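Local coordinates for protein D-alanyl transferase DltD (Enterococcus faecium TX0133A04, PDB 6PFX) that probably takes part in the D-alanylation of lipoteichoic acid in the Gram-positive cell wall, at residues P104-K109 with S269-D274. Numbering follows the deposited sequence.
Sequences PQWFVK and SPEFSD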
ATOM      1  N   PRO A 104      -9.456   0.059   2.298  1.00 10.13           N
ATOM      2  CA  PRO A 104     -10.767   0.011   1.617  1.00 12.80           C
ATOM      3  C   PRO A 104     -11.109   1.303   0.874  1.00 14.21           C
ATOM      4  O   PRO A 104     -11.734   1.252  -0.196  1.00 13.19           O
ATOM      5  CB  PRO A 104     -11.734  -0.301   2.775  1.00 13.16           C
ATOM      6  CG  PRO A 104     -10.851  -1.017   3.825  1.00 15.67           C
ATOM      7  CD  PRO A 104      -9.557  -0.258   3.739  1.00 12.94           C
ATOM      8  N   GLN A 105     -10.647   2.454   1.387  1.00 12.10           N
ATOM      9  CA  GLN A 105     -11.006   3.747   0.818  1.00 14.61           C
ATOM     10  C   GLN A 105     -10.400   3.973  -0.557  1.00 15.08           C
ATOM     11  O   GLN A 105     -10.829   4.881  -1.276  1.00 13.91           O
ATOM     12  CB  GLN A 105     -10.543   4.881   1.732  1.00 21.93           C
ATOM     13  CG  GLN A 105     -11.114   4.818   3.124  1.00 24.09           C
ATOM     14  CD  GLN A 105     -10.457   3.747   3.982  1.00 26.68           C
ATOM     15  OE1 GLN A 105      -9.292   3.381   3.767  1.00 20.33           O
ATOM     16  NE2 GLN A 105     -11.212   3.211   4.937  1.00 20.46           N
ATOM     17  N   TRP A 106      -9.414   3.174  -0.945  1.00 10.32           N
ATOM     18  CA  TRP A 106      -8.910   3.302  -2.297  1.00 13.00           C
ATOM     19  C   TRP A 106      -9.963   2.931  -3.329  1.00 12.80           C
ATOM     20  O   TRP A 106      -9.900   3.394  -4.473  1.00 12.95           O
ATOM     21  CB  TRP A 106      -7.758   2.338  -2.513  1.00 12.09           C
ATOM     22  CG  TRP A 106      -6.502   2.613  -1.780  1.00 14.08           C
ATOM     23  CD1 TRP A 106      -6.161   3.738  -1.084  1.00 15.98           C
ATOM     24  CD2 TRP A 106      -5.395   1.719  -1.677  1.00 11.91           C
ATOM     25  NE1 TRP A 106      -4.886   3.596  -0.568  1.00 20.12           N
ATOM     26  CE2 TRP A 106      -4.403   2.358  -0.914  1.00 14.78           C
ATOM     27  CE3 TRP A 106      -5.148   0.432  -2.162  1.00 11.33           C
ATOM     28  CZ2 TRP A 106      -3.175   1.748  -0.628  1.00 17.39           C
ATOM     29  CZ3 TRP A 106      -3.938  -0.173  -1.874  1.00 14.91           C
ATOM     30  CH2 TRP A 106      -2.971   0.481  -1.112  1.00 16.78           C
ATOM     31  N   PHE A 107     -10.896   2.061  -2.958  1.00 11.96           N
ATOM     32  CA  PHE A 107     -11.769   1.376  -3.903  1.00  9.63           C
ATOM     33  C   PHE A 107     -13.054   2.142  -4.154  1.00 13.84           C
ATOM     34  O   PHE A 107     -14.155   1.609  -4.100  1.00 13.45           O
ATOM     35  CB  PHE A 107     -12.018  -0.034  -3.389  1.00 10.73           C
ATOM     36  CG  PHE A 107     -10.759  -0.892  -3.369  1.00  9.41           C
ATOM     37  CD1 PHE A 107      -9.802  -0.776  -2.354  1.00 12.39           C
ATOM     38  CD2 PHE A 107     -10.521  -1.787  -4.398  1.00 10.47           C
ATOM     39  CE1 PHE A 107      -8.635  -1.563  -2.377  1.00 10.95           C
ATOM     40  CE2 PHE A 107      -9.389  -2.566  -4.421  1.00 10.19           C
ATOM     41  CZ  PHE A 107      -8.441  -2.463  -3.401  1.00 10.71           C
ATOM     42  N   VAL A 108     -12.889   3.415  -4.491  1.00 13.19           N
ATOM     43  CA  VAL A 108     -14.029   4.267  -4.805  1.00 16.55           C
ATOM     44  C   VAL A 108     -14.443   4.097  -6.267  1.00 16.60           C
ATOM     45  O   VAL A 108     -13.686   3.619  -7.116  1.00 16.94           O
ATOM     46  CB  VAL A 108     -13.760   5.746  -4.451  1.00 14.99           C
ATOM     47  CG1 VAL A 108     -13.691   5.929  -2.936  1.00 17.38           C
ATOM     48  CG2 VAL A 108     -12.502   6.255  -5.144  1.00 21.99           C
ATOM     49  N   LYS A 109     -15.670   4.538  -6.564  1.00 13.57           N
ATOM     50  CA  LYS A 109     -16.312   4.241  -7.844  1.00 16.61           C
ATOM     51  C   LYS A 109     -15.442   4.617  -9.035  1.00 18.60           C
ATOM     52  O   LYS A 109     -15.384   3.880 -10.027  1.00 19.60           O
ATOM     53  CB  LYS A 109     -17.662   4.975  -7.911  1.00 18.87           C
ATOM     54  CG  LYS A 109     -18.438   4.759  -9.211  1.00 37.06           C
ATOM     55  CD  LYS A 109     -19.831   5.409  -9.165  1.00 37.88           C
ATOM     56  CE  LYS A 109     -20.665   5.058 -10.397  1.00 44.28           C
ATOM     57  NZ  LYS A 109     -22.061   5.598 -10.304  1.00 51.19           N
ATOM     58  N   SER A 269     -15.007  -0.645  -8.275  1.00 13.27           N
ATOM     59  CA  SER A 269     -13.948   0.328  -8.528  1.00  9.73           C
ATOM     60  C   SER A 269     -12.961  -0.156  -9.571  1.00 12.14           C
ATOM     61  O   SER A 269     -12.680  -1.358  -9.620  1.00 13.94           O
ATOM     62  CB  SER A 269     -13.143   0.526  -7.231  1.00 10.11           C
ATOM     63  OG  SER A 269     -12.153   1.530  -7.347  1.00 12.78           O
ATOM     64  N   PRO A 270     -12.386   0.743 -10.384  1.00 12.24           N
ATOM     65  CA  PRO A 270     -11.186   0.378 -11.155  1.00 12.65           C
ATOM     66  C   PRO A 270     -10.054  -0.082 -10.272  1.00 11.09           C
ATOM     67  O   PRO A 270      -9.173  -0.796 -10.752  1.00 12.81           O
ATOM     68  CB  PRO A 270     -10.803   1.681 -11.876  1.00 12.65           C
ATOM     69  CG  PRO A 270     -12.072   2.494 -11.886  1.00 23.49           C
ATOM     70  CD  PRO A 270     -12.796   2.139 -10.625  1.00 15.75           C
ATOM     71  N   GLU A 271     -10.050   0.295  -8.991  1.00  9.35           N
ATOM     72  CA  GLU A 271      -8.960  -0.088  -8.103  1.00  9.26           C
ATOM     73  C   GLU A 271      -8.809  -1.602  -7.977  1.00  9.77           C
ATOM     74  O   GLU A 271      -7.707  -2.086  -7.688  1.00 10.42           O
ATOM     75  CB  GLU A 271      -9.164   0.532  -6.718  1.00 11.24           C
ATOM     76  CG  GLU A 271      -7.998   0.267  -5.751  1.00 12.62           C
ATOM     77  CD  GLU A 271      -6.737   1.102  -5.984  1.00 12.59           C
ATOM     78  OE1 GLU A 271      -6.783   2.136  -6.681  1.00 13.32           O
ATOM     79  OE2 GLU A 271      -5.678   0.721  -5.426  1.00 14.26           O
ATOM     80  N   PHE A 272      -9.896  -2.364  -8.142  1.00 11.19           N
ATOM     81  CA  PHE A 272      -9.773  -3.816  -8.087  1.00 11.97           C
ATOM     82  C   PHE A 272      -8.865  -4.314  -9.198  1.00 11.26           C
ATOM     83  O   PHE A 272      -8.111  -5.271  -9.015  1.00 11.22           O
ATOM     84  CB  PHE A 272     -11.147  -4.484  -8.189  1.00 11.67           C
ATOM     85  CG  PHE A 272     -11.966  -4.352  -6.938  1.00 11.16           C
ATOM     86  CD1 PHE A 272     -11.724  -5.161  -5.844  1.00 11.71           C
ATOM     87  CD2 PHE A 272     -12.952  -3.396  -6.851  1.00 10.72           C
ATOM     88  CE1 PHE A 272     -12.450  -5.025  -4.691  1.00 11.31           C
ATOM     89  CE2 PHE A 272     -13.684  -3.260  -5.699  1.00 11.88           C
ATOM     90  CZ  PHE A 272     -13.431  -4.078  -4.620  1.00 10.94           C
ATOM     91  N   SER A 273      -8.933  -3.675 -10.364  1.00  9.24           N
ATOM     92  CA  SER A 273      -8.087  -4.055 -11.490  1.00 11.26           C
ATOM     93  C   SER A 273      -6.686  -3.455 -11.380  1.00 11.61           C
ATOM     94  O   SER A 273      -5.710  -4.116 -11.757  1.00  9.91           O
ATOM     95  CB  SER A 273      -8.808  -3.710 -12.790  1.00 13.51           C
ATOM     96  OG  SER A 273     -10.020  -4.456 -12.887  1.00 11.37           O
ATOM     97  N   ASP A 274      -6.547  -2.231 -10.847  1.00 11.25           N
ATOM     98  CA  ASP A 274      -5.218  -1.725 -10.515  1.00 11.08           C
ATOM     99  C   ASP A 274      -4.538  -2.645  -9.502  1.00 11.97           C
ATOM    100  O   ASP A 274      -3.339  -2.931  -9.608  1.00 12.71           O
ATOM    101  CB  ASP A 274      -5.277  -0.295  -9.960  1.00 15.49           C
ATOM    102  CG  ASP A 274      -5.763   0.739 -10.976  1.00 15.32           C
ATOM    103  OD1 ASP A 274      -5.954   0.426 -12.166  1.00 13.52           O
ATOM    104  OD2 ASP A 274      -5.957   1.902 -10.567  1.00 15.45           O
TER
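Ser269 OG is gripped from two sides of the interface: it donates to Val108 O over 2.6 Å, and it accepts from the backbone N of Glu271, with an N-H...O angle of 159°. Serine suits the place because one small hydroxyl can give and take at once, capping the first turn of helix 271-284 while tying it to the 104-109 loop. With OG anti to the backbone N, the hydroxyl meets the Val108 carbonyl from a position tilted out of its plane. Next in line, Pro270 lays its CD 3.2 Å from Lys109 O; a proline, with no N-H to satisfy, is well suited to the approach to a helix, just after the capping serine.

The loop follows strand 97-101 and the helix precedes strand 288-293, its neighbour in the parallel sheet, so the contact lies within the alpha/beta core expected of the SGNH hydrolase clan. There Phe107, centre of an inverse gamma turn, packs its ring against two helix residues, one at its face and one at its edge. Glu271 CG sits over one face, 3.5 Å from the ring centroid in a CH-pi contact, and Phe107 turns its edge, led by CD2, onto the face of Phe272, with centroids 4.7 Å apart and planes at 53°. Ile318 and Phe314 of helix 308-323 also touch both phenylalanines, and flat aromatic rings fill this buried layer well.

Glu271 serves doubly: its CG methylene covers the Phe107 ring, while a bend at chi2 (76°) swings the carboxylate toward Trp106, Glu271 OE2 lying 3.3 Å from Trp106 CE3. That buried carboxylate is satisfied by Ser79 OG at OE2 and Gln78 NE2 at OE1. Beyond it, the indole packs on Ser79 and Gln82 of helix 79-89, near a possible Ser-His-Asp triad of Ser46, His348 and Asp345.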